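Local coordinates for DNAation factor-related protein 4 (Drosophila melanogaster, PDB 5XPC) that probably acts as a DNA endonuclease in apoptosis, its CIDE domain, the part described here, forming higher-order assemblies for DNA fragmentation, at residues Val14-Lys22 and Val80-Glu88. Residues are numbered along the deposited sequence; the frame is centred on the assembly and turned at random.
Sequences VTDNERTRK and VITTDADFE
Arg-19 lies flat on Phe-87: guanidinium and ring planes differ by 8°, and CD sits over the ring centroid at 3.8 Å. The charged end slides off-centre toward CB of Phe-87, making an offset cation-pi contact. A bend at chi2 (74°) turns the arginine chain so that it runs along the ring face. Its rotation is fixed at the edge, where NH1 and NH2 both grip Thr-82 O, NH2 at 2.9 Å, from one face of that carbonyl's plane. NH1 also bonds to Asn-17 O of its own turn, and NH2 forms a salt bridge to Asp-84 OD1 at 3.1 Å, on the anti side and 27° out of the carboxylate plane. Beside this, Asn-17 OD1 receives Thr-82 N at 2.9 Å on an in-plane lone pair. The outer side is looser: the exposed Glu-18 side chain skirts the ring, OE1 4.4 Å from Phe-87 CE1, although its backbone O packs on CZ. Asp-16 to Arg-19 form a type I turn in the hairpin between strands 10-15 and 22-27; the contact joins this turn to loop 80-83 and the start of helix 84-92, N-capped by Thr-83, at the surface of the ubiquitin-like CIDE-N fold.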
loop_
_atom_site.group_PDB
_atom_site.type_symbol
_atom_site.label_atom_id
_atom_site.label_comp_id
_atom_site.label_asym_id
_atom_site.label_seq_id
_atom_site.Cartn_x
_atom_site.Cartn_y
_atom_site.Cartn_z
ATOM N N VAL B 14 4.487 -0.653 24.041
ATOM C CA VAL B 14 5.833 -1.222 24.008
ATOM C C VAL B 14 5.865 -2.473 24.871
ATOM O O VAL B 14 5.389 -2.465 26.015
ATOM C CB VAL B 14 6.894 -0.216 24.498
ATOM C CG1 VAL B 14 8.300 -0.859 24.513
ATOM C CG2 VAL B 14 6.885 1.037 23.628
ATOM N N THR B 15 6.438 -3.543 24.331
ATOM C CA THR B 15 6.701 -4.740 25.106
ATOM C C THR B 15 8.064 -5.270 24.682
ATOM O O THR B 15 8.714 -4.724 23.783
ATOM C CB THR B 15 5.562 -5.765 24.917
ATOM O OG1 THR B 15 5.714 -6.857 25.832
ATOM C CG2 THR B 15 5.508 -6.270 23.461
ATOM N N ASP B 16 8.521 -6.317 25.352
ATOM C CA ASP B 16 9.784 -6.931 24.981
ATOM C C ASP B 16 9.514 -8.125 24.069
ATOM O O ASP B 16 8.369 -8.443 23.734
ATOM C CB ASP B 16 10.607 -7.310 26.217
ATOM C CG ASP B 16 9.860 -8.210 27.191
ATOM O OD1 ASP B 16 8.819 -8.792 26.826
ATOM O OD2 ASP B 16 10.340 -8.351 28.337
ATOM N N ASN B 17 10.590 -8.782 23.639
ATOM C CA ASN B 17 10.432 -9.831 22.639
ATOM C C ASN B 17 9.644 -11.018 23.183
ATOM O O ASN B 17 8.992 -11.736 22.414
ATOM C CB ASN B 17 11.799 -10.272 22.124
ATOM C CG ASN B 17 11.712 -10.931 20.765
ATOM O OD1 ASN B 17 10.890 -10.546 19.926
ATOM N ND2 ASN B 17 12.557 -11.928 20.536
ATOM N N GLU B 18 9.657 -11.217 24.498
ATOM C CA GLU B 18 8.916 -12.310 25.116
ATOM C C GLU B 18 7.529 -11.900 25.597
ATOM O O GLU B 18 6.803 -12.747 26.134
ATOM C CB GLU B 18 9.722 -12.890 26.278
ATOM C CG GLU B 18 10.951 -13.646 25.833
ATOM C CD GLU B 18 10.606 -14.756 24.862
ATOM O OE1 GLU B 18 9.639 -15.500 25.131
ATOM O OE2 GLU B 18 11.282 -14.873 23.819
ATOM N N ARG B 19 7.144 -10.634 25.415
ATOM C CA ARG B 19 5.827 -10.141 25.822
ATOM C C ARG B 19 5.593 -10.356 27.318
ATOM O O ARG B 19 4.489 -10.690 27.750
ATOM C CB ARG B 19 4.711 -10.791 24.995
ATOM C CG ARG B 19 4.479 -10.176 23.615
ATOM C CD ARG B 19 5.581 -10.539 22.612
ATOM N NE ARG B 19 5.197 -10.197 21.239
ATOM C CZ ARG B 19 6.003 -10.290 20.183
ATOM N NH1 ARG B 19 7.256 -10.710 20.331
ATOM N NH2 ARG B 19 5.561 -9.954 18.977
ATOM N N THR B 20 6.644 -10.155 28.117
ATOM C CA THR B 20 6.572 -10.439 29.550
ATOM C C THR B 20 5.881 -9.318 30.312
ATOM O O THR B 20 5.136 -9.579 31.263
ATOM C CB THR B 20 7.968 -10.639 30.137
ATOM O OG1 THR B 20 8.702 -9.408 30.048
ATOM C CG2 THR B 20 8.721 -11.760 29.421
ATOM N N ARG B 21 6.158 -8.073 29.936
ATOM C CA ARG B 21 5.536 -6.894 30.516
ATOM C C ARG B 21 5.141 -5.965 29.380
ATOM O O ARG B 21 5.833 -5.888 28.357
ATOM C CB ARG B 21 6.478 -6.183 31.504
ATOM C CG ARG B 21 6.649 -6.940 32.824
ATOM C CD ARG B 21 7.728 -6.339 33.718
ATOM N NE ARG B 21 9.066 -6.431 33.135
ATOM C CZ ARG B 21 9.838 -5.382 32.864
ATOM N NH1 ARG B 21 9.408 -4.153 33.130
ATOM N NH2 ARG B 21 11.049 -5.562 32.340
ATOM N N LYS B 22 4.015 -5.276 29.554
ATOM C CA LYS B 22 3.386 -4.507 28.486
ATOM C C LYS B 22 3.048 -3.124 29.012
ATOM O O LYS B 22 2.364 -2.999 30.031
ATOM C CB LYS B 22 2.117 -5.213 27.988
ATOM C CG LYS B 22 2.345 -6.666 27.615
ATOM C CD LYS B 22 1.075 -7.347 27.142
ATOM C CE LYS B 22 1.315 -8.840 26.963
ATOM N NZ LYS B 22 0.337 -9.473 26.037
ATOM N N VAL B 80 16.496 -9.584 15.637
ATOM C CA VAL B 80 15.492 -10.371 14.935
ATOM C C VAL B 80 14.381 -10.622 15.947
ATOM O O VAL B 80 14.461 -11.518 16.794
ATOM C CB VAL B 80 16.071 -11.666 14.358
ATOM C CG1 VAL B 80 14.956 -12.537 13.798
ATOM C CG2 VAL B 80 17.090 -11.338 13.265
ATOM N N ILE B 81 13.380 -9.813 15.903
ATOM C CA ILE B 81 12.312 -9.939 16.874
ATOM C C ILE B 81 11.326 -10.972 16.356
ATOM O O ILE B 81 11.238 -11.243 15.152
ATOM C CB ILE B 81 11.654 -8.569 17.151
ATOM C CG1 ILE B 81 10.839 -8.099 15.951
ATOM C CG2 ILE B 81 12.727 -7.527 17.478
ATOM C CD1 ILE B 81 9.361 -8.395 16.044
ATOM N N THR B 82 10.601 -11.577 17.284
ATOM C CA THR B 82 9.507 -12.473 16.946
ATOM C C THR B 82 8.283 -11.626 16.630
ATOM O O THR B 82 7.826 -10.854 17.481
ATOM C CB THR B 82 9.227 -13.421 18.111
ATOM O OG1 THR B 82 10.462 -13.977 18.578
ATOM C CG2 THR B 82 8.311 -14.552 17.682
ATOM N N THR B 83 7.778 -11.739 15.406
ATOM C CA THR B 83 6.589 -10.991 15.012
ATOM C C THR B 83 5.365 -11.473 15.795
ATOM O O THR B 83 5.369 -12.544 16.410
ATOM C CB THR B 83 6.329 -11.145 13.515
ATOM O OG1 THR B 83 6.093 -12.528 13.218
ATOM C CG2 THR B 83 7.531 -10.649 12.707
ATOM N N ASP B 84 4.309 -10.654 15.769
ATOM C CA ASP B 84 3.038 -11.046 16.381
ATOM C C ASP B 84 2.570 -12.404 15.870
ATOM O O ASP B 84 2.182 -13.280 16.654
ATOM C CB ASP B 84 1.963 -9.991 16.106
ATOM C CG ASP B 84 2.112 -8.754 16.969
ATOM O OD1 ASP B 84 2.797 -8.826 18.014
ATOM O OD2 ASP B 84 1.526 -7.710 16.608
ATOM N N ALA B 85 2.598 -12.592 14.548
ATOM C CA ALA B 85 2.149 -13.850 13.960
ATOM C C ALA B 85 2.982 -15.024 14.465
ATOM O O ALA B 85 2.434 -16.056 14.872
ATOM C CB ALA B 85 2.205 -13.763 12.437
ATOM N N ASP B 86 4.312 -14.885 14.454
ATOM C CA ASP B 86 5.162 -15.980 14.914
ATOM C C ASP B 86 4.984 -16.234 16.405
ATOM O O ASP B 86 4.994 -17.388 16.847
ATOM C CB ASP B 86 6.626 -15.687 14.596
ATOM C CG ASP B 86 6.920 -15.743 13.117
ATOM O OD1 ASP B 86 6.107 -16.329 12.372
ATOM O OD2 ASP B 86 7.962 -15.196 12.701
ATOM N N PHE B 87 4.819 -15.172 17.198
ATOM C CA PHE B 87 4.676 -15.351 18.639
ATOM C C PHE B 87 3.357 -16.032 18.986
ATOM O O PHE B 87 3.323 -16.936 19.828
ATOM C CB PHE B 87 4.789 -14.003 19.348
ATOM C CG PHE B 87 4.799 -14.108 20.848
ATOM C CD1 PHE B 87 5.974 -14.394 21.526
ATOM C CD2 PHE B 87 3.636 -13.913 21.582
ATOM C CE1 PHE B 87 5.989 -14.493 22.911
ATOM C CE2 PHE B 87 3.646 -14.011 22.968
ATOM C CZ PHE B 87 4.824 -14.298 23.630
ATOM N N GLU B 88 2.262 -15.610 18.347
ATOM C CA GLU B 88 0.979 -16.271 18.554
ATOM C C GLU B 88 1.026 -17.718 18.077
ATOM O O GLU B 88 0.447 -18.609 18.707
ATOM C CB GLU B 88 -0.125 -15.488 17.838
ATOM C CG GLU B 88 -1.247 -16.331 17.240
ATOM C CD GLU B 88 -2.234 -16.826 18.281
ATOM O OE1 GLU B 88 -2.375 -16.163 19.327
ATOM O OE2 GLU B 88 -2.881 -17.868 18.045
#